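Local coordinates for putative uncharacterized protein (Thermotoga maritima, PDB 2WUS) that is the helix-turn-helix part of the membrane protein RodZ and may bind DNA, though this role is uncertain, at residues F12-R16 with K38-E42. Residues are numbered along the deposited sequence; the frame is centred on the assembly and turned at random.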
ATOM      1  N   PHE C  12      28.403  -5.659 -11.873  1.00 25.27           N
ATOM      2  CA  PHE C  12      27.769  -6.950 -11.612  1.00 27.26           C
ATOM      3  C   PHE C  12      28.584  -8.081 -12.209  1.00 24.51           C
ATOM      4  O   PHE C  12      28.952  -9.023 -11.501  1.00 24.19           O
ATOM      5  CB  PHE C  12      26.357  -7.006 -12.205  1.00 40.28           C
ATOM      6  CG  PHE C  12      25.302  -6.377 -11.344  1.00 45.94           C
ATOM      7  CD1 PHE C  12      25.108  -6.803 -10.041  1.00 42.23           C
ATOM      8  CD2 PHE C  12      24.485  -5.374 -11.849  1.00 45.65           C
ATOM      9  CE1 PHE C  12      24.134  -6.232  -9.253  1.00 41.68           C
ATOM     10  CE2 PHE C  12      23.513  -4.803 -11.067  1.00 39.73           C
ATOM     11  CZ  PHE C  12      23.336  -5.232  -9.764  1.00 38.66           C
ATOM     12  N   ARG C  13      28.844  -7.994 -13.517  1.00 18.79           N
ATOM     13  CA  ARG C  13      29.610  -9.027 -14.202  1.00 28.90           C
ATOM     14  C   ARG C  13      30.900  -9.238 -13.447  1.00 32.62           C
ATOM     15  O   ARG C  13      31.213 -10.357 -13.044  1.00 30.69           O
ATOM     16  CB  ARG C  13      29.902  -8.649 -15.657  1.00 36.31           C
ATOM     17  CG  ARG C  13      30.947  -9.532 -16.360  1.00 33.69           C
ATOM     18  CD  ARG C  13      30.859  -9.443 -17.898  1.00 48.98           C
ATOM     19  NE  ARG C  13      29.982 -10.477 -18.467  1.00 68.90           N
ATOM     20  CZ  ARG C  13      29.438 -10.449 -19.688  1.00 72.16           C
ATOM     21  NH1 ARG C  13      28.661 -11.451 -20.086  1.00 75.51           N
ATOM     22  NH2 ARG C  13      29.656  -9.428 -20.512  1.00 64.03           N
ATOM     23  N   LYS C  14      31.621  -8.143 -13.222  1.00 31.25           N
ATOM     24  CA  LYS C  14      32.939  -8.193 -12.594  1.00 42.32           C
ATOM     25  C   LYS C  14      32.907  -8.820 -11.207  1.00 43.64           C
ATOM     26  O   LYS C  14      33.828  -9.549 -10.822  1.00 44.42           O
ATOM     27  CB  LYS C  14      33.566  -6.796 -12.531  1.00 55.23           C
ATOM     28  CG  LYS C  14      34.859  -6.733 -11.731  1.00 71.18           C
ATOM     29  CD  LYS C  14      35.435  -5.325 -11.717  1.00 81.19           C
ATOM     30  CE  LYS C  14      36.640  -5.219 -10.790  1.00 83.71           C
ATOM     31  NZ  LYS C  14      37.130  -3.811 -10.684  1.00 84.79           N
ATOM     32  N   LYS C  15      31.844  -8.539 -10.461  1.00 37.30           N
ATOM     33  CA  LYS C  15      31.745  -9.008  -9.086  1.00 38.29           C
ATOM     34  C   LYS C  15      31.302 -10.462  -9.022  1.00 39.09           C
ATOM     35  O   LYS C  15      31.610 -11.178  -8.068  1.00 36.12           O
ATOM     36  CB  LYS C  15      30.776  -8.135  -8.299  1.00 36.14           C
ATOM     37  CG  LYS C  15      31.201  -7.885  -6.876  1.00 29.95           C
ATOM     38  CD  LYS C  15      31.069  -9.111  -6.020  1.00 28.77           C
ATOM     39  CE  LYS C  15      32.172  -9.135  -4.972  1.00 45.62           C
ATOM     40  NZ  LYS C  15      32.422  -7.792  -4.370  1.00 51.72           N
ATOM     41  N   ARG C  16      30.567 -10.900 -10.037  1.00 36.80           N
ATOM     42  CA  ARG C  16      30.111 -12.276 -10.062  1.00 34.20           C
ATOM     43  C   ARG C  16      31.291 -13.184 -10.378  1.00 39.99           C
ATOM     44  O   ARG C  16      31.474 -14.234  -9.761  1.00 32.45           O
ATOM     45  CB  ARG C  16      29.001 -12.457 -11.093  1.00 20.86           C
ATOM     46  CG  ARG C  16      28.468 -13.873 -11.157  1.00 23.93           C
ATOM     47  CD  ARG C  16      27.311 -13.961 -12.117  1.00 24.15           C
ATOM     48  NE  ARG C  16      27.617 -13.284 -13.366  1.00 24.70           N
ATOM     49  CZ  ARG C  16      28.358 -13.816 -14.331  1.00 36.31           C
ATOM     50  NH1 ARG C  16      28.588 -13.132 -15.445  1.00 35.67           N
ATOM     51  NH2 ARG C  16      28.870 -15.034 -14.178  1.00 37.54           N
ATOM     52  N   LYS C  38      21.962 -11.636 -18.027  1.00 18.91           N
ATOM     53  CA  LYS C  38      22.902 -11.304 -19.096  1.00 28.20           C
ATOM     54  C   LYS C  38      22.671  -9.867 -19.511  1.00 17.48           C
ATOM     55  O   LYS C  38      23.554  -9.018 -19.396  1.00 19.67           O
ATOM     56  CB  LYS C  38      22.768 -12.224 -20.314  1.00 41.49           C
ATOM     57  CG  LYS C  38      23.856 -11.993 -21.384  1.00 52.69           C
ATOM     58  CD  LYS C  38      24.773 -13.221 -21.574  1.00 67.76           C
ATOM     59  CE  LYS C  38      26.275 -12.864 -21.691  1.00 70.30           C
ATOM     60  NZ  LYS C  38      26.653 -12.147 -22.953  1.00 67.29           N
ATOM     61  N   ARG C  39      21.463  -9.599 -19.978  1.00  9.72           N
ATOM     62  CA  ARG C  39      21.066  -8.247 -20.346  1.00 15.66           C
ATOM     63  C   ARG C  39      21.514  -7.215 -19.304  1.00 13.96           C
ATOM     64  O   ARG C  39      22.151  -6.221 -19.638  1.00 24.87           O
ATOM     65  CB  ARG C  39      19.548  -8.186 -20.584  1.00 16.40           C
ATOM     66  CG  ARG C  39      19.030  -9.281 -21.532  1.00 19.89           C
ATOM     67  CD  ARG C  39      17.686  -8.919 -22.136  1.00 24.27           C
ATOM     68  NE  ARG C  39      17.568  -7.468 -22.279  1.00 29.94           N
ATOM     69  CZ  ARG C  39      16.479  -6.835 -22.708  1.00 26.03           C
ATOM     70  NH1 ARG C  39      16.481  -5.511 -22.781  1.00 28.02           N
ATOM     71  NH2 ARG C  39      15.392  -7.519 -23.054  1.00 13.25           N
ATOM     72  N   ILE C  40      21.200  -7.459 -18.041  1.00 12.73           N
ATOM     73  CA  ILE C  40      21.576  -6.529 -16.976  1.00 13.03           C
ATOM     74  C   ILE C  40      23.067  -6.221 -16.984  1.00 23.50           C
ATOM     75  O   ILE C  40      23.478  -5.082 -16.720  1.00 19.53           O
ATOM     76  CB  ILE C  40      21.174  -7.070 -15.599  1.00 12.13           C
ATOM     77  CG1 ILE C  40      19.675  -6.854 -15.381  1.00 14.42           C
ATOM     78  CG2 ILE C  40      21.972  -6.399 -14.509  1.00  6.57           C
ATOM     79  CD1 ILE C  40      19.147  -7.569 -14.182  1.00 14.57           C
ATOM     80  N   GLU C  41      23.870  -7.238 -17.298  1.00 25.21           N
ATOM     81  CA  GLU C  41      25.315  -7.116 -17.230  1.00 17.23           C
ATOM     82  C   GLU C  41      25.858  -6.321 -18.418  1.00 21.09           C
ATOM     83  O   GLU C  41      26.776  -5.497 -18.277  1.00 20.72           O
ATOM     84  CB  GLU C  41      25.973  -8.490 -17.112  1.00 18.19           C
ATOM     85  CG  GLU C  41      25.743  -9.193 -15.773  1.00 28.87           C
ATOM     86  CD  GLU C  41      26.691 -10.385 -15.539  1.00 38.47           C
ATOM     87  OE1 GLU C  41      26.996 -10.688 -14.361  1.00 34.91           O
ATOM     88  OE2 GLU C  41      27.135 -11.020 -16.522  1.00 36.90           O
ATOM     89  N   GLU C  42      25.280  -6.542 -19.591  1.00 17.20           N
ATOM     90  CA  GLU C  42      25.684  -5.763 -20.756  1.00 37.40           C
ATOM     91  C   GLU C  42      25.004  -4.387 -20.778  1.00 49.78           C
ATOM     92  O   GLU C  42      25.175  -3.592 -21.712  1.00 47.63           O
ATOM     93  CB  GLU C  42      25.457  -6.552 -22.043  1.00 35.93           C
ATOM     94  CG  GLU C  42      24.351  -7.554 -21.956  1.00 49.69           C
ATOM     95  CD  GLU C  42      24.508  -8.651 -22.979  1.00 70.87           C
ATOM     96  OE1 GLU C  42      23.501  -9.015 -23.636  1.00 71.09           O
ATOM     97  OE2 GLU C  42      25.653  -9.141 -23.127  1.00 80.58           O
TER
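The nearest pair of CA atoms across the two helices, those of R13 and E41, lie 5.6 Å apart, where the local helix axes of 12-16 and 38-42 run at 113° to each other. E41 stretches straight out to R16, whose NE and NH1 each take one carboxylate oxygen. NE of R16 donates to OE1 of E41 at 2.8 Å, on the syn side of the carboxylate, while NH1 of R16 meets the syn lone pair of OE2 of E41, also at 2.8 Å. The guanidinium and carboxylate planes lie only 29° apart, and the bend at chi3 of R16 (47°) turns its NE and NH1 to this double grip. The two helices, 3-17 and 34-42, belong to a helix-turn-helix domain of the XRE type, and the buried salt bridge ties its first helix to its third. Y61 of helix 51-64 adds a hydrogen bond to OE1 of E41, and NH2 of R16 is held by the carbonyl of I21. CA and CB of R13 lie against the E41 carboxylate, whereas its guanidinium adds only charge: NE of R13 is 3.5 Å from OE2 of E41, but no N-H points at this oxygen. With an alanine in place of E41, the buried guanidinium of R16 would probably lose its countercharge and two of the bonds that fix its rotation, and the Y61 hydroxyl a partner. Farther out, NH1 of R13 comes within 3.6 Å of the like-charged NZ of K38, which is salt-bridged to OE2 of E42. On the apolar side, CD2 of F12 packs against CG2 of I40 at 3.8 Å, and the F12 ring also stacks with Y61.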